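PDB 4N4P: acylneuraminate lyase from Mycoplasma synoviae, which belongs to the dihydrodipicolinate synthetase family of TIM-barrel proteins and is assembled here from four chains. Local coordinates for residues Val32-Phe35 against Leu36-Gln40; Lys205-Gly209 against Ser210-Val214; Ala287-Ile290 against Thr291-Leu295. All blocks are in the same frame, centred on the assembly; numbering follows the deposited sequence.

In the fold
Contacts 1, 2 and 3 follow one another along the chain, each joining directly consecutive segments. Contact 1 lies on helix 26-39, which follows the first barrel strand, 9-12. Contact 2 runs from strand 206-209, the eighth and a neighbour of strand 9-12, into helix 212-227; contact 3 is on the last helix, 280-294. The centres of contacts 1 and 2 are about 13 Å apart and their residues touch, and Leu295 of contact 3 reaches Val214 of contact 2. Contacts 1 and 3 approach no closer than about 6 Å between nearest atoms. Helix 253-263 packs on all three, so the region where first and last strands meet is tied to the C-terminal helices.

Contact 1 (Val32-Phe35 against Leu36-Gln40)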
# COMPACT_ATOMS: atom_id res chain seq x y z
N VAL A 32 -2.72 15.40 36.48
CA VAL A 32 -2.02 14.49 35.56
C VAL A 32 -0.52 14.77 35.58
O VAL A 32 0.28 13.85 35.59
CB VAL A 32 -2.58 14.61 34.13
CG1 VAL A 32 -1.62 14.01 33.09
CG2 VAL A 32 -3.97 13.95 34.07
N VAL A 33 -0.13 16.05 35.55
CA VAL A 33 1.31 16.40 35.61
C VAL A 33 1.94 15.82 36.88
O VAL A 33 2.98 15.15 36.82
CB VAL A 33 1.56 17.93 35.46
CG1 VAL A 33 3.07 18.30 35.72
CG2 VAL A 33 1.14 18.41 34.08
N ASN A 34 1.33 16.06 38.05
CA ASN A 34 1.87 15.50 39.28
C ASN A 34 1.98 13.98 39.25
O ASN A 34 2.94 13.42 39.76
CB ASN A 34 1.05 15.93 40.51
CG ASN A 34 1.12 17.44 40.79
OD1 ASN A 34 1.99 18.17 40.30
ND2 ASN A 34 0.18 17.90 41.61
N PHE A 35 0.97 13.31 38.70
CA PHE A 35 0.98 11.85 38.60
C PHE A 35 2.20 11.40 37.76
O PHE A 35 2.95 10.50 38.16
CB PHE A 35 -0.34 11.37 37.96
CG PHE A 35 -0.40 9.89 37.71
CD1 PHE A 35 -0.54 9.00 38.76
CD2 PHE A 35 -0.36 9.40 36.39
CE1 PHE A 35 -0.64 7.62 38.52
CE2 PHE A 35 -0.45 8.05 36.14
CZ PHE A 35 -0.59 7.15 37.20
N LEU A 36 2.42 12.08 36.64
CA LEU A 36 3.53 11.72 35.75
C LEU A 36 4.89 11.95 36.42
O LEU A 36 5.79 11.09 36.38
CB LEU A 36 3.45 12.50 34.44
CG LEU A 36 2.18 12.19 33.61
CD1 LEU A 36 2.15 13.01 32.32
CD2 LEU A 36 2.16 10.68 33.32
N VAL A 37 5.04 13.10 37.06
CA VAL A 37 6.29 13.44 37.73
C VAL A 37 6.50 12.56 38.96
O VAL A 37 7.57 12.01 39.15
CB VAL A 37 6.31 14.93 38.14
CG1 VAL A 37 7.58 15.28 38.99
CG2 VAL A 37 6.21 15.84 36.88
N GLU A 38 5.47 12.43 39.80
CA GLU A 38 5.68 11.88 41.15
C GLU A 38 5.47 10.38 41.25
O GLU A 38 6.13 9.72 42.05
CB GLU A 38 4.78 12.60 42.17
CG GLU A 38 5.02 14.10 42.21
CD GLU A 38 3.85 14.89 42.83
OE1 GLU A 38 3.00 14.29 43.53
OE2 GLU A 38 3.77 16.10 42.58
N LYS A 39 4.54 9.85 40.45
CA LYS A 39 4.20 8.43 40.52
C LYS A 39 4.80 7.66 39.36
O LYS A 39 5.35 6.57 39.57
CB LYS A 39 2.68 8.21 40.52
CG LYS A 39 1.98 8.75 41.78
CD LYS A 39 2.47 8.01 43.03
CE LYS A 39 1.66 8.45 44.25
NZ LYS A 39 2.13 9.78 44.69
N GLN A 40 4.67 8.18 38.15
CA GLN A 40 5.36 7.52 37.03
C GLN A 40 6.87 7.80 37.03
O GLN A 40 7.65 7.06 36.42
CB GLN A 40 4.73 7.91 35.70
CG GLN A 40 3.25 7.52 35.63
CD GLN A 40 3.07 6.03 35.67
OE1 GLN A 40 3.72 5.30 34.89
NE2 GLN A 40 2.22 5.55 36.57
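Phe35 holds CG trans to its own backbone N (chi1 176°), which carries the ring along the helix toward Lys39 and Gln40, while Gln40 bends at chi2 and folds its amide back to meet it. NE2 of Gln40 comes to 3.3 Å from CZ of Phe35, at the far end of the ring, with the ring and amide planes inclined by 38°. At the other end of the same amide, OE1 accepts a hydrogen bond from Ala216 N. Lys39 crosses Phe35 at about a right angle, Lys39 CB lying 3.8 Å from Phe35 CD1; beyond it the lysine bends at chi2. The carbonyl of Phe35 takes two backbone bonds: Lys39 N donates to Phe35 O at 2.9 Å, and Gln40 N reaches the same Phe35 O, also at 2.9 Å. On another flank Asn34 and Glu38 lie side by side, amide and carboxylate turned by 21°, with Glu38 OE2 3.4 Å from Asn34 CB. Arg76 serves both, in a salt bridge with Glu38 and a hydrogen bond with Asn34. Among the aliphatic groups, Val32 CG1 meets Leu36 CD1 at 4.0 Å, and Val33 CG1 runs beside Val37 CG2 at 4.2 Å. Val33, Leu36 and Val37 pack on Ile45 of strand 44-47, while Val32 turns to the loop at Met14 and, with Phe35, to Met261 of helix 253-263. Arg76 probably offsets the charge of Glu38 and, by bonding Asn34 OD1 as well, holds the two side chains alongside each other. Phe35 O is shared between an i+4 and an i+5 bond, as expected where a helix widens into a pi-type turn, and the bond to Ala216 probably settles which way the amide is turned beside the ring.

Contact 2 (Lys205-Gly209 against Ser210-Val214); sequences KGFIG and STYNV
A water links Ile208 to Tyr212: it donates to Ile208 O at 3.1 Å and sits 2.6 Å from Tyr212 OH, the shortest polar bond of the contact. The water thus joins the strand backbone to the phenol of a residue four positions on, at the far end of a ring that runs back alongside the strand. That course begins with the first torsion of Tyr212 (chi1 -46°), which sets CG beside its own backbone N and brings the ring beside Gly209, back to Phe207. Ile208 C lies at the ring's edge, 3.7 Å from Tyr212 CE2. Gly209 follows, its N 3.4 Å from Tyr212 CD2 and its CA 3.6 Å from CE2; having no side chain, Gly209 lets the ring settle close on the main chain. Beyond, the CB of Phe207 meets Tyr212 CE2 at 3.9 Å, an apolar touch beside the hydroxyl, and Leu10 of strand 9-12 packs on both side chains. The turn itself is loosely bonded. Tyr212 N reaches Gly209 O at 3.5 Å, a weak bond, and Asn213 N takes up Ser210 O at 3.2 Å in the weakly bonded first turn of the helix. Thr211 OG1 is hydrogen-bonded to Asp193 and Tyr241, and its O to the hydroxyl of Tyr244, both tyrosines in helix 231-248. Asp193 also packs on Ser210 and Tyr212, so the loop after strand 187-190 borders this one. A parallel strand ending in glycine that passes by a short turn into a helix is the beta-alpha unit of the TIM barrel, here the eighth strand, lying between 9-12 and 187-190, at its C-terminal end, the rim on which TIM-barrel active sites lie.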
# COMPACT_ATOMS: atom_id res chain seq x y z
N LYS A 205 17.96 7.56 22.89
CA LYS A 205 18.14 7.66 24.34
C LYS A 205 16.94 8.32 25.00
O LYS A 205 16.82 8.31 26.25
CB LYS A 205 19.42 8.46 24.65
CG LYS A 205 20.70 7.75 24.26
CD LYS A 205 21.91 8.59 24.67
CE LYS A 205 23.24 7.88 24.37
NZ LYS A 205 23.58 6.87 25.42
N GLY A 206 16.08 8.89 24.17
CA GLY A 206 14.88 9.59 24.63
C GLY A 206 13.69 9.02 23.88
O GLY A 206 13.77 8.75 22.67
N PHE A 207 12.60 8.83 24.61
CA PHE A 207 11.42 8.14 24.09
C PHE A 207 10.16 8.92 24.39
O PHE A 207 9.88 9.26 25.55
CB PHE A 207 11.34 6.73 24.67
CG PHE A 207 12.57 5.94 24.39
CD1 PHE A 207 13.67 6.02 25.23
CD2 PHE A 207 12.65 5.20 23.21
CE1 PHE A 207 14.85 5.34 24.90
CE2 PHE A 207 13.81 4.50 22.89
CZ PHE A 207 14.91 4.57 23.72
N ILE A 208 9.39 9.21 23.35
CA ILE A 208 8.11 9.88 23.56
C ILE A 208 7.01 8.87 23.23
O ILE A 208 7.06 8.22 22.19
CB ILE A 208 7.94 11.12 22.68
CG1 ILE A 208 8.99 12.19 23.04
CG2 ILE A 208 6.55 11.69 22.85
CD1 ILE A 208 9.10 13.30 22.00
N GLY A 209 6.04 8.72 24.10
CA GLY A 209 4.99 7.75 23.79
C GLY A 209 3.78 7.82 24.69
O GLY A 209 3.88 8.17 25.85
N SER A 210 2.63 7.46 24.11
CA SER A 210 1.37 7.47 24.83
C SER A 210 1.41 6.47 25.99
O SER A 210 0.82 6.71 27.04
CB SER A 210 0.25 7.06 23.86
OG SER A 210 0.46 5.74 23.35
N THR A 211 2.06 5.33 25.77
CA THR A 211 1.95 4.22 26.74
C THR A 211 2.74 4.46 28.03
O THR A 211 2.49 3.81 29.05
CB THR A 211 2.34 2.84 26.13
OG1 THR A 211 3.74 2.82 25.86
CG2 THR A 211 1.55 2.56 24.84
N TYR A 212 3.66 5.43 28.01
CA TYR A 212 4.45 5.72 29.21
C TYR A 212 3.64 6.54 30.21
O TYR A 212 4.10 6.74 31.34
CB TYR A 212 5.76 6.47 28.88
CG TYR A 212 6.51 5.85 27.71
CD1 TYR A 212 6.75 4.46 27.67
CD2 TYR A 212 6.96 6.64 26.65
CE1 TYR A 212 7.43 3.87 26.58
CE2 TYR A 212 7.64 6.06 25.55
CZ TYR A 212 7.85 4.67 25.53
OH TYR A 212 8.51 4.10 24.46
N ASN A 213 2.46 7.01 29.81
CA ASN A 213 1.56 7.69 30.75
C ASN A 213 1.26 6.83 31.99
O ASN A 213 1.09 7.37 33.08
CB ASN A 213 0.22 8.08 30.09
CG ASN A 213 0.30 9.38 29.28
OD1 ASN A 213 0.31 9.36 28.03
ND2 ASN A 213 0.29 10.50 29.98
N VAL A 214 1.15 5.51 31.82
CA VAL A 214 0.74 4.67 32.94
C VAL A 214 1.68 3.46 33.16
O VAL A 214 1.54 2.74 34.15
CB VAL A 214 -0.76 4.20 32.82
CG1 VAL A 214 -1.68 5.42 32.75
CG2 VAL A 214 -0.95 3.29 31.58
O HOH W 1 8.48 5.49 22.32

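Contact 3 (Ala287-Ile290 against Thr291-Leu295)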
# COMPACT_ATOMS: atom_id res chain seq x y z
N ALA A 287 -9.62 -0.75 32.77
CA ALA A 287 -8.54 -0.12 33.54
C ALA A 287 -8.00 -1.03 34.63
O ALA A 287 -6.79 -1.13 34.80
CB ALA A 287 -8.97 1.22 34.12
N GLU A 288 -8.89 -1.73 35.34
CA GLU A 288 -8.46 -2.68 36.37
C GLU A 288 -7.71 -3.84 35.78
O GLU A 288 -6.69 -4.22 36.30
CB GLU A 288 -9.65 -3.27 37.12
CG GLU A 288 -10.41 -2.27 37.94
CD GLU A 288 -11.60 -2.95 38.61
OE1 GLU A 288 -12.61 -3.21 37.92
OE2 GLU A 288 -11.52 -3.24 39.80
N PHE A 289 -8.22 -4.40 34.69
CA PHE A 289 -7.54 -5.50 33.96
C PHE A 289 -6.09 -5.12 33.62
O PHE A 289 -5.15 -5.86 33.95
CB PHE A 289 -8.33 -5.88 32.69
CG PHE A 289 -7.54 -6.66 31.65
CD1 PHE A 289 -7.05 -7.93 31.92
CD2 PHE A 289 -7.32 -6.10 30.38
CE1 PHE A 289 -6.29 -8.63 30.97
CE2 PHE A 289 -6.59 -6.80 29.41
CZ PHE A 289 -6.07 -8.07 29.70
N ILE A 290 -5.92 -3.98 32.96
CA ILE A 290 -4.54 -3.51 32.63
C ILE A 290 -3.68 -3.31 33.88
O ILE A 290 -2.52 -3.75 33.93
CB ILE A 290 -4.56 -2.23 31.80
CG1 ILE A 290 -5.32 -2.44 30.47
CG2 ILE A 290 -3.07 -1.65 31.58
CD1 ILE A 290 -4.68 -3.46 29.49
N THR A 291 -4.23 -2.59 34.85
CA THR A 291 -3.53 -2.27 36.11
C THR A 291 -3.06 -3.53 36.85
O THR A 291 -1.88 -3.63 37.24
CB THR A 291 -4.41 -1.38 37.03
OG1 THR A 291 -4.64 -0.12 36.40
CG2 THR A 291 -3.76 -1.13 38.37
N ASP A 292 -3.97 -4.47 37.06
CA ASP A 292 -3.65 -5.68 37.80
C ASP A 292 -2.68 -6.57 37.04
O ASP A 292 -1.81 -7.20 37.65
CB ASP A 292 -4.92 -6.49 38.15
CG ASP A 292 -5.88 -5.72 39.03
OD1 ASP A 292 -5.42 -4.75 39.70
OD2 ASP A 292 -7.10 -6.06 39.03
N LYS A 293 -2.82 -6.64 35.72
CA LYS A 293 -1.95 -7.51 34.92
C LYS A 293 -0.53 -6.95 34.78
O LYS A 293 0.47 -7.71 34.87
CB LYS A 293 -2.54 -7.80 33.52
CG LYS A 293 -1.71 -8.81 32.68
CD LYS A 293 -2.51 -9.29 31.45
CE LYS A 293 -1.71 -10.28 30.60
NZ LYS A 293 -2.53 -10.52 29.35
N TYR A 294 -0.44 -5.64 34.55
CA TYR A 294 0.86 -5.05 34.15
C TYR A 294 1.46 -4.04 35.10
O TYR A 294 2.69 -3.87 35.10
CB TYR A 294 0.72 -4.38 32.78
CG TYR A 294 0.35 -5.34 31.68
CD1 TYR A 294 1.28 -6.29 31.22
CD2 TYR A 294 -0.92 -5.31 31.12
CE1 TYR A 294 0.95 -7.17 30.22
CE2 TYR A 294 -1.28 -6.19 30.09
CZ TYR A 294 -0.33 -7.11 29.65
OH TYR A 294 -0.65 -8.00 28.65
N LEU A 295 0.62 -3.37 35.89
CA LEU A 295 1.04 -2.10 36.54
C LEU A 295 1.20 -2.12 38.05
O LEU A 295 1.39 -1.06 38.67
CB LEU A 295 0.10 -0.95 36.14
CG LEU A 295 -0.24 -0.77 34.67
CD1 LEU A 295 -1.12 0.48 34.45
CD2 LEU A 295 1.07 -0.69 33.81
O HOH W 2 -8.76 -4.27 40.39
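Ala287 O accepts two hydrogen bonds, from Thr291 N and from Thr291 OG1, each at 2.9 Å. The two donors come from opposite faces of the carbonyl plane, the hydroxyl 38° out of it. Regular helical bonds follow, from Asp292, Lys293 and Tyr294 to the carbonyls of Glu288, Phe289 and Ile290. Apolar contacts line two sides. Phe289 and Lys293 run alongside each other, Lys293 CD 3.9 Å from Phe289 CE1, while CG of the same lysine stands 3.6 Å above the plane of the Tyr294 ring, over its centre. Extended beyond CG, with chi1 at -175°, the lysine passes between the two aromatic side chains, and its amine forms a salt bridge with Asp247, which also bonds the hydroxyl of Tyr294. Ile290 CG2 touches Leu295 CD1 at 4.1 Å; Ile290 packs on helices 231-248 and 253-263, Leu295 on helix 212-227. Among charged groups, a water donates to Glu288 OE2 at 3.0 Å and to Asp292 OD2 at 2.8 Å. These two carboxylate oxygens are like charges 5.3 Å apart, so the shared water, together with the salt bridge from Lys296 to Asp292 OD1, probably eases their repulsion.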